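Local coordinates for protein glycerol dehydrogenase (Schizosaccharomyces pombe, PDB 1TA9) that oxidises glycerol to dihydroxyacetone with NAD(+), probably using a catalytic zinc ion, and takes part in the assimilation of glycerol, at residues 268-271 / 272-276. Numbering follows the deposited sequence.
Sequences KDTL and EKYAL
One turn of helix 258-284, in the all-helical part of this iron-containing alcohol dehydrogenase family member, pairs Lys-268 with Glu-272 in an i to i+4 salt bridge. NZ of Lys-268 lies 2.4 Å from OE2 of Glu-272, a very short distance whose exact value is doubtful. The lysine CG stands anti to the backbone N (chi1 177°). The chain then runs straight and bends only at its last torsion, chi4 -66°, which turns NZ toward the carboxylate. Lys-268 also makes a cation-pi contact with Trp-237. In the backbone of the same turn, Glu-272 N donates a hydrogen bond to Lys-268 O at 3.1 Å. The series goes on with Lys-273 N to Asp-269 O (3.1 Å), Tyr-274 N to Thr-270 O (2.8 Å) and Ala-275 N to Leu-271 O (2.8 Å). On another side of the helix, CG2 of Thr-270 meets CD2 of Tyr-274 at 4.1 Å. Both side chains also pack on helix 289-307, and Tyr-274 OH bonds to Asp-349 O of a second subunit. Leu-271 packs on Ala-233 and Leu-234 of helix 223-245, which also carries the zinc ligand Asp-232. Helix bonds satisfy the carbonyls of buried Thr-270 and Leu-271, while the ion pair probably balances the charges of Lys-268 and Glu-272 on the more exposed side.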
ATOM      1  N   LYS B 268      -8.099   4.690  23.157  1.00 10.74           N
ATOM      2  CA  LYS B 268      -7.528   5.532  22.103  1.00 10.81           C
ATOM      3  C   LYS B 268      -8.367   5.491  20.823  1.00 10.42           C
ATOM      4  O   LYS B 268      -8.725   6.530  20.263  1.00  9.94           O
ATOM      5  CB  LYS B 268      -6.103   5.069  21.788  1.00 11.48           C
ATOM      6  CG  LYS B 268      -5.417   5.813  20.645  1.00 12.55           C
ATOM      7  CD  LYS B 268      -4.050   5.197  20.357  1.00 13.33           C
ATOM      8  CE  LYS B 268      -3.244   6.008  19.353  1.00 13.98           C
ATOM      9  NZ  LYS B 268      -3.869   6.019  18.008  1.00 14.94           N
ATOM     10  N   ASP B 269      -8.678   4.283  20.365  1.00 10.03           N
ATOM     11  CA  ASP B 269      -9.455   4.100  19.143  1.00  9.98           C
ATOM     12  C   ASP B 269     -10.855   4.694  19.207  1.00  9.72           C
ATOM     13  O   ASP B 269     -11.333   5.288  18.239  1.00  9.87           O
ATOM     14  CB  ASP B 269      -9.575   2.614  18.809  1.00 10.23           C
ATOM     15  CG  ASP B 269      -8.272   2.016  18.312  1.00 10.99           C
ATOM     16  OD1 ASP B 269      -8.259   0.798  18.030  1.00 11.06           O
ATOM     17  OD2 ASP B 269      -7.268   2.753  18.204  1.00 11.10           O
ATOM     18  N   THR B 270     -11.517   4.517  20.344  1.00  9.28           N
ATOM     19  CA  THR B 270     -12.875   5.032  20.517  1.00  9.04           C
ATOM     20  C   THR B 270     -12.902   6.558  20.501  1.00  9.01           C
ATOM     21  O   THR B 270     -13.795   7.172  19.904  1.00  8.77           O
ATOM     22  CB  THR B 270     -13.483   4.509  21.831  1.00  8.84           C
ATOM     23  OG1 THR B 270     -13.514   3.077  21.788  1.00  8.95           O
ATOM     24  CG2 THR B 270     -14.904   5.034  22.023  1.00  8.84           C
ATOM     25  N   LEU B 271     -11.922   7.177  21.149  1.00  8.94           N
ATOM     26  CA  LEU B 271     -11.870   8.631  21.175  1.00  9.28           C
ATOM     27  C   LEU B 271     -11.639   9.168  19.764  1.00  9.78           C
ATOM     28  O   LEU B 271     -12.268  10.143  19.348  1.00  9.61           O
ATOM     29  CB  LEU B 271     -10.749   9.105  22.098  1.00  9.05           C
ATOM     30  CG  LEU B 271     -10.913   8.784  23.585  1.00  8.91           C
ATOM     31  CD1 LEU B 271      -9.675   9.269  24.325  1.00  9.08           C
ATOM     32  CD2 LEU B 271     -12.174   9.462  24.140  1.00  8.81           C
ATOM     33  N   GLU B 272     -10.733   8.533  19.029  1.00 10.11           N
ATOM     34  CA  GLU B 272     -10.437   8.958  17.669  1.00 11.03           C
ATOM     35  C   GLU B 272     -11.679   8.922  16.784  1.00 10.38           C
ATOM     36  O   GLU B 272     -11.907   9.822  15.982  1.00 10.19           O
ATOM     37  CB  GLU B 272      -9.343   8.076  17.062  1.00 12.72           C
ATOM     38  CG  GLU B 272      -7.940   8.461  17.517  1.00 16.46           C
ATOM     39  CD  GLU B 272      -6.853   7.608  16.881  1.00 18.06           C
ATOM     40  OE1 GLU B 272      -6.955   7.299  15.672  1.00 19.79           O
ATOM     41  OE2 GLU B 272      -5.886   7.261  17.590  1.00 19.93           O
ATOM     42  N   LYS B 273     -12.489   7.887  16.945  1.00  9.81           N
ATOM     43  CA  LYS B 273     -13.692   7.746  16.134  1.00  9.54           C
ATOM     44  C   LYS B 273     -14.877   8.575  16.611  1.00  9.26           C
ATOM     45  O   LYS B 273     -15.585   9.175  15.801  1.00  9.08           O
ATOM     46  CB  LYS B 273     -14.146   6.283  16.097  1.00  9.91           C
ATOM     47  CG  LYS B 273     -13.227   5.319  15.365  1.00 10.58           C
ATOM     48  CD  LYS B 273     -13.784   3.899  15.485  1.00 10.98           C
ATOM     49  CE  LYS B 273     -12.921   2.879  14.761  1.00 11.63           C
ATOM     50  NZ  LYS B 273     -13.491   1.507  14.923  1.00 12.36           N
ATOM     51  N   TYR B 274     -15.074   8.633  17.923  1.00  8.86           N
ATOM     52  CA  TYR B 274     -16.248   9.298  18.474  1.00  8.76           C
ATOM     53  C   TYR B 274     -16.135  10.514  19.392  1.00  8.59           C
ATOM     54  O   TYR B 274     -17.157  11.069  19.783  1.00  8.54           O
ATOM     55  CB  TYR B 274     -17.085   8.236  19.192  1.00  8.74           C
ATOM     56  CG  TYR B 274     -17.415   7.046  18.322  1.00  8.87           C
ATOM     57  CD1 TYR B 274     -18.370   7.146  17.313  1.00  9.00           C
ATOM     58  CD2 TYR B 274     -16.751   5.827  18.485  1.00  9.03           C
ATOM     59  CE1 TYR B 274     -18.660   6.068  16.484  1.00  9.06           C
ATOM     60  CE2 TYR B 274     -17.035   4.735  17.657  1.00  8.90           C
ATOM     61  CZ  TYR B 274     -17.993   4.867  16.660  1.00  9.19           C
ATOM     62  OH  TYR B 274     -18.303   3.804  15.840  1.00  8.93           O
ATOM     63  N   ALA B 275     -14.930  10.944  19.744  1.00  8.38           N
ATOM     64  CA  ALA B 275     -14.818  12.088  20.650  1.00  8.42           C
ATOM     65  C   ALA B 275     -15.589  13.340  20.217  1.00  8.57           C
ATOM     66  O   ALA B 275     -16.363  13.904  21.002  1.00  8.24           O
ATOM     67  CB  ALA B 275     -13.347  12.437  20.884  1.00  8.16           C
ATOM     68  N   LEU B 276     -15.383  13.785  18.982  0.50  8.49           N
ATOM     69  CA  LEU B 276     -16.071  14.984  18.512  0.50  8.78           C
ATOM     70  C   LEU B 276     -17.575  14.795  18.351  0.50  8.98           C
ATOM     71  O   LEU B 276     -18.343  15.719  18.607  0.50  8.95           O
ATOM     72  CB  LEU B 276     -15.472  15.480  17.192  0.50  8.79           C
ATOM     73  CG  LEU B 276     -16.175  16.693  16.566  0.50  8.80           C
ATOM     74  CD1 LEU B 276     -16.377  17.796  17.609  0.50  8.87           C
ATOM     75  CD2 LEU B 276     -15.355  17.207  15.393  0.50  8.77           C
TER